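PDB 4GNX: putative uncharacterized protein, which binds single-stranded DNA as part of replication protein A, probably as its large subunit, through a series of OB-fold domains. Local coordinates for residues M357-L369 with R416-D428. Residues are numbered along the deposited sequence; the frame is centred on the assembly and turned at random.
Sequences MWLSGFNEDATQL and RVRYTISRAAPVD. With nucleotides of chain G.
Ser360 and its backbone tie the two strands together at a single parallel bridge to Thr420. Ser360 N donates to Tyr419 O and Ile421 N to Ser360 O, both at 2.9 Å and nearly straight. Ser360 OG, turned between its own backbone N and carbonyl carbon (chi1 46°), gives Tyr419 O a second donor from above the carbonyl plane, 3.2 Å away. The same OG takes a weak bond from Arg418 NH1; the guanidinium's stronger partner is Asp409, which forms a salt bridge with Arg418 NE. Strands 355-362 and 414-426 are the outer strands of a five-stranded antiparallel sheet, and their meeting closes it into the barrel of an OB fold. Nonpolar packing lies along this seam: Leu359 sets CB against Ile421 CD1 (3.6 Å) and CD2 against Tyr419 CB, while Met357 SD stands above the Tyr419 ring face, a distant Met-aromatic contact. Further on, two helix side chains pin helix 363-370 to the backbone of strand 423-426. Ala424 N reaches Asp365 OD1 from above the carboxylate plane (3.1 Å), and Gln368 NE2 donates to Ala424 O in the carbonyl plane; Leu369 CD1 packs on Ala424 CB. Thymines of chain G lie over a face of each aromatic ring of 357-362: DT18 over Trp358 and DT13 with its C4 over the centre of the Phe362 ring, whose edge is met by Thr420 CG2 (CE1 to CG2 3.6 Å).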
# COMPACT_ATOMS: atom_id res chain seq x y z
N MET C 357 5.91 -14.27 10.29
CA MET C 357 4.82 -15.23 10.28
C MET C 357 5.09 -16.43 9.38
O MET C 357 5.66 -16.29 8.29
CB MET C 357 3.55 -14.51 9.83
CG MET C 357 2.50 -15.37 9.15
SD MET C 357 1.49 -14.34 8.07
CE MET C 357 0.48 -13.52 9.31
N TRP C 358 4.63 -17.59 9.82
CA TRP C 358 4.76 -18.84 9.06
C TRP C 358 3.64 -19.10 8.11
O TRP C 358 2.47 -19.04 8.50
CB TRP C 358 4.86 -19.98 10.01
CG TRP C 358 6.22 -20.05 10.65
CD1 TRP C 358 6.60 -19.59 11.90
CD2 TRP C 358 7.44 -20.63 10.08
NE1 TRP C 358 7.91 -19.83 12.13
CE2 TRP C 358 8.48 -20.45 11.09
CE3 TRP C 358 7.76 -21.27 8.89
CZ2 TRP C 358 9.78 -20.91 10.90
CZ3 TRP C 358 9.07 -21.71 8.70
CH2 TRP C 358 10.06 -21.53 9.68
N LEU C 359 4.00 -19.40 6.87
CA LEU C 359 3.05 -19.73 5.80
C LEU C 359 3.32 -21.11 5.21
O LEU C 359 4.46 -21.53 5.06
CB LEU C 359 3.12 -18.68 4.68
CG LEU C 359 2.77 -17.22 4.99
CD1 LEU C 359 2.99 -16.33 3.77
CD2 LEU C 359 1.34 -17.04 5.44
N SER C 360 2.27 -21.84 4.86
CA SER C 360 2.47 -23.07 4.10
C SER C 360 1.95 -22.95 2.68
O SER C 360 0.93 -22.29 2.43
CB SER C 360 1.88 -24.30 4.79
OG SER C 360 0.58 -24.04 5.25
N GLY C 361 2.69 -23.58 1.77
CA GLY C 361 2.42 -23.53 0.35
C GLY C 361 2.43 -24.90 -0.30
O GLY C 361 3.13 -25.83 0.14
N PHE C 362 1.67 -25.03 -1.38
CA PHE C 362 1.57 -26.28 -2.09
C PHE C 362 2.17 -26.18 -3.48
O PHE C 362 2.66 -25.12 -3.87
CB PHE C 362 0.12 -26.75 -2.12
CG PHE C 362 -0.43 -27.03 -0.75
CD1 PHE C 362 -1.26 -26.11 -0.11
CD2 PHE C 362 -0.10 -28.20 -0.08
CE1 PHE C 362 -1.77 -26.36 1.16
CE2 PHE C 362 -0.60 -28.46 1.19
CZ PHE C 362 -1.43 -27.54 1.81
N ASN C 363 2.10 -27.29 -4.22
CA ASN C 363 2.87 -27.49 -5.45
C ASN C 363 2.95 -26.30 -6.42
O ASN C 363 4.04 -25.94 -6.86
CB ASN C 363 2.39 -28.77 -6.16
CG ASN C 363 3.40 -29.28 -7.18
OD1 ASN C 363 3.10 -29.32 -8.37
ND2 ASN C 363 4.59 -29.65 -6.72
N GLU C 364 1.81 -25.68 -6.72
CA GLU C 364 1.78 -24.59 -7.69
C GLU C 364 2.57 -23.39 -7.18
O GLU C 364 3.58 -22.99 -7.77
CB GLU C 364 0.34 -24.18 -8.02
CG GLU C 364 -0.53 -25.27 -8.63
CD GLU C 364 -1.23 -26.15 -7.58
OE1 GLU C 364 -0.82 -26.13 -6.38
OE2 GLU C 364 -2.18 -26.88 -7.97
N ASP C 365 2.12 -22.84 -6.06
CA ASP C 365 2.69 -21.61 -5.49
C ASP C 365 4.12 -21.77 -4.96
O ASP C 365 4.93 -20.84 -5.02
CB ASP C 365 1.76 -21.04 -4.41
CG ASP C 365 0.46 -20.46 -5.00
OD1 ASP C 365 0.52 -19.41 -5.70
OD2 ASP C 365 -0.62 -21.04 -4.77
N ALA C 366 4.43 -22.96 -4.44
CA ALA C 366 5.78 -23.20 -3.97
C ALA C 366 6.80 -23.31 -5.10
O ALA C 366 7.98 -23.04 -4.89
CB ALA C 366 5.83 -24.43 -3.07
N THR C 367 6.32 -23.66 -6.30
CA THR C 367 7.21 -23.79 -7.46
C THR C 367 7.81 -22.46 -7.89
O THR C 367 9.01 -22.37 -8.15
CB THR C 367 6.52 -24.47 -8.66
OG1 THR C 367 6.19 -25.81 -8.32
CG2 THR C 367 7.45 -24.51 -9.86
N GLN C 368 6.98 -21.42 -7.95
CA GLN C 368 7.48 -20.09 -8.26
C GLN C 368 8.29 -19.52 -7.12
O GLN C 368 9.17 -18.68 -7.32
CB GLN C 368 6.35 -19.14 -8.63
CG GLN C 368 5.24 -19.09 -7.60
CD GLN C 368 4.44 -17.80 -7.67
OE1 GLN C 368 5.00 -16.71 -7.87
NE2 GLN C 368 3.12 -17.91 -7.50
N LEU C 369 8.01 -19.96 -5.90
CA LEU C 369 8.80 -19.49 -4.80
C LEU C 369 10.23 -20.03 -4.84
O LEU C 369 11.11 -19.47 -4.21
CB LEU C 369 8.12 -19.79 -3.47
CG LEU C 369 7.50 -18.53 -2.85
CD1 LEU C 369 6.33 -17.97 -3.66
CD2 LEU C 369 7.05 -18.80 -1.43
N ARG C 416 -4.15 -25.93 16.31
CA ARG C 416 -3.30 -24.84 15.83
C ARG C 416 -3.96 -24.09 14.68
O ARG C 416 -4.65 -24.70 13.86
CB ARG C 416 -1.95 -25.38 15.36
CG ARG C 416 -0.97 -25.72 16.48
CD ARG C 416 -0.19 -24.49 16.95
NE ARG C 416 0.90 -24.82 17.88
CZ ARG C 416 2.19 -24.55 17.69
NH1 ARG C 416 2.61 -23.93 16.59
NH2 ARG C 416 3.08 -24.90 18.61
N VAL C 417 -3.76 -22.78 14.62
CA VAL C 417 -4.12 -22.01 13.42
C VAL C 417 -3.07 -22.22 12.35
O VAL C 417 -1.87 -22.23 12.65
CB VAL C 417 -4.25 -20.50 13.68
CG1 VAL C 417 -4.50 -19.76 12.37
CG2 VAL C 417 -5.38 -20.22 14.64
N ARG C 418 -3.50 -22.39 11.11
CA ARG C 418 -2.55 -22.41 10.01
C ARG C 418 -2.84 -21.37 8.93
O ARG C 418 -3.98 -20.99 8.68
CB ARG C 418 -2.32 -23.82 9.46
CG ARG C 418 -1.79 -24.77 10.53
CD ARG C 418 -0.70 -25.72 10.04
NE ARG C 418 -1.18 -26.70 9.07
CZ ARG C 418 -0.83 -26.72 7.78
NH1 ARG C 418 0.04 -25.83 7.30
NH2 ARG C 418 -1.33 -27.63 6.98
N TYR C 419 -1.77 -20.88 8.32
CA TYR C 419 -1.86 -19.88 7.28
C TYR C 419 -1.43 -20.50 5.95
O TYR C 419 -0.29 -20.96 5.79
CB TYR C 419 -1.01 -18.67 7.64
CG TYR C 419 -1.36 -18.02 8.97
CD1 TYR C 419 -0.51 -18.11 10.08
CD2 TYR C 419 -2.56 -17.32 9.13
CE1 TYR C 419 -0.85 -17.52 11.29
CE2 TYR C 419 -2.91 -16.73 10.33
CZ TYR C 419 -2.06 -16.83 11.41
OH TYR C 419 -2.44 -16.23 12.60
N THR C 420 -2.37 -20.54 5.01
CA THR C 420 -2.12 -21.17 3.73
C THR C 420 -2.02 -20.12 2.64
O THR C 420 -2.76 -19.14 2.63
CB THR C 420 -3.23 -22.17 3.38
OG1 THR C 420 -3.59 -22.89 4.56
CG2 THR C 420 -2.76 -23.15 2.32
N ILE C 421 -1.08 -20.33 1.73
CA ILE C 421 -0.96 -19.49 0.57
C ILE C 421 -1.88 -20.06 -0.50
O ILE C 421 -1.81 -21.24 -0.83
CB ILE C 421 0.51 -19.43 0.09
CG1 ILE C 421 1.37 -18.74 1.17
CG2 ILE C 421 0.61 -18.67 -1.22
CD1 ILE C 421 2.86 -19.03 1.14
N SER C 422 -2.78 -19.22 -1.01
CA SER C 422 -3.60 -19.59 -2.15
C SER C 422 -3.03 -19.01 -3.45
O SER C 422 -3.03 -19.67 -4.50
CB SER C 422 -5.06 -19.18 -1.91
OG SER C 422 -5.17 -17.82 -1.58
N ARG C 423 -2.56 -17.77 -3.40
CA ARG C 423 -1.74 -17.23 -4.49
C ARG C 423 -0.61 -16.41 -3.94
O ARG C 423 -0.76 -15.74 -2.93
CB ARG C 423 -2.57 -16.37 -5.46
CG ARG C 423 -2.14 -16.54 -6.91
CD ARG C 423 -2.73 -15.49 -7.84
NE ARG C 423 -1.82 -14.35 -8.07
CZ ARG C 423 -1.91 -13.51 -9.11
NH1 ARG C 423 -2.85 -13.68 -10.03
NH2 ARG C 423 -1.04 -12.50 -9.23
N ALA C 424 0.54 -16.50 -4.58
CA ALA C 424 1.64 -15.57 -4.31
C ALA C 424 2.06 -14.89 -5.61
O ALA C 424 2.40 -15.54 -6.58
CB ALA C 424 2.81 -16.30 -3.69
N ALA C 425 1.98 -13.57 -5.64
CA ALA C 425 2.42 -12.83 -6.81
C ALA C 425 3.64 -12.01 -6.43
O ALA C 425 3.72 -11.52 -5.30
CB ALA C 425 1.31 -11.93 -7.32
N PRO C 426 4.61 -11.88 -7.35
CA PRO C 426 5.79 -11.06 -7.06
C PRO C 426 5.39 -9.58 -7.04
O PRO C 426 4.57 -9.17 -7.84
CB PRO C 426 6.72 -11.36 -8.24
CG PRO C 426 5.77 -11.69 -9.35
CD PRO C 426 4.63 -12.43 -8.72
N VAL C 427 5.94 -8.82 -6.11
CA VAL C 427 5.57 -7.40 -5.98
C VAL C 427 5.80 -6.58 -7.26
O VAL C 427 6.85 -6.67 -7.90
CB VAL C 427 6.34 -6.74 -4.82
CG1 VAL C 427 6.08 -5.23 -4.80
CG2 VAL C 427 5.99 -7.40 -3.48
N ASP C 428 4.79 -5.79 -7.62
CA ASP C 428 4.92 -4.79 -8.68
C ASP C 428 5.43 -3.44 -8.11
O ASP C 428 4.65 -2.59 -7.64
CB ASP C 428 3.60 -4.61 -9.42
CG ASP C 428 3.66 -3.54 -10.49
OD1 ASP C 428 4.49 -2.61 -10.39
OD2 ASP C 428 2.85 -3.62 -11.43
P DT G 18 9.88 -25.82 16.43
OP1 DT G 18 10.49 -26.95 17.19
OP2 DT G 18 9.54 -24.56 17.14
O5' DT G 18 10.86 -25.47 15.22
C5' DT G 18 11.51 -26.51 14.46
C4' DT G 18 11.44 -26.20 12.98
O4' DT G 18 10.05 -26.11 12.61
C3' DT G 18 12.06 -24.86 12.58
O3' DT G 18 13.43 -24.99 12.15
C2' DT G 18 11.15 -24.33 11.49
C1' DT G 18 9.89 -25.20 11.54
N1 DT G 18 8.63 -24.47 11.77
C2 DT G 18 7.62 -24.67 10.86
O2 DT G 18 7.74 -25.38 9.87
N3 DT G 18 6.46 -24.00 11.14
C4 DT G 18 6.21 -23.18 12.22
O4 DT G 18 5.11 -22.64 12.34
C5 DT G 18 7.31 -23.03 13.15
C7 DT G 18 7.13 -22.15 14.35
C6 DT G 18 8.45 -23.68 12.88
P DT G 13 -5.22 -35.50 -2.33
OP1 DT G 13 -4.16 -36.28 -3.00
OP2 DT G 13 -6.48 -36.20 -1.94
O5' DT G 13 -4.61 -34.78 -1.05
C5' DT G 13 -3.55 -35.37 -0.26
C4' DT G 13 -2.27 -34.57 -0.38
O4' DT G 13 -2.47 -33.44 -1.25
C3' DT G 13 -1.75 -33.96 0.92
O3' DT G 13 -0.77 -34.82 1.48
C2' DT G 13 -1.01 -32.72 0.46
C1' DT G 13 -1.51 -32.44 -0.95
N1 DT G 13 -2.16 -31.14 -1.10
C2 DT G 13 -1.90 -30.38 -2.22
O2 DT G 13 -1.13 -30.74 -3.10
N3 DT G 13 -2.58 -29.19 -2.27
C4 DT G 13 -3.46 -28.69 -1.34
O4 DT G 13 -3.99 -27.60 -1.52
C5 DT G 13 -3.69 -29.54 -0.18
C7 DT G 13 -4.63 -29.09 0.88
C6 DT G 13 -3.04 -30.71 -0.13
P DT G 17 4.10 -28.99 16.88
OP1 DT G 17 3.41 -29.80 17.91
OP2 DT G 17 3.54 -27.66 16.50
O5' DT G 17 5.60 -28.78 17.38
C5' DT G 17 6.72 -29.28 16.62
C4' DT G 17 7.20 -28.25 15.63
O4' DT G 17 6.25 -28.12 14.55
C3' DT G 17 7.39 -26.83 16.18
O3' DT G 17 8.59 -26.29 15.61
C2' DT G 17 6.20 -26.07 15.63
C1' DT G 17 6.04 -26.75 14.28
N1 DT G 17 4.73 -26.60 13.60
C2 DT G 17 4.51 -27.37 12.48
O2 DT G 17 5.32 -28.16 12.04
N3 DT G 17 3.28 -27.18 11.89
C4 DT G 17 2.29 -26.31 12.29
O4 DT G 17 1.23 -26.25 11.67
C5 DT G 17 2.59 -25.53 13.47
C7 DT G 17 1.58 -24.55 13.98
C6 DT G 17 3.79 -25.71 14.05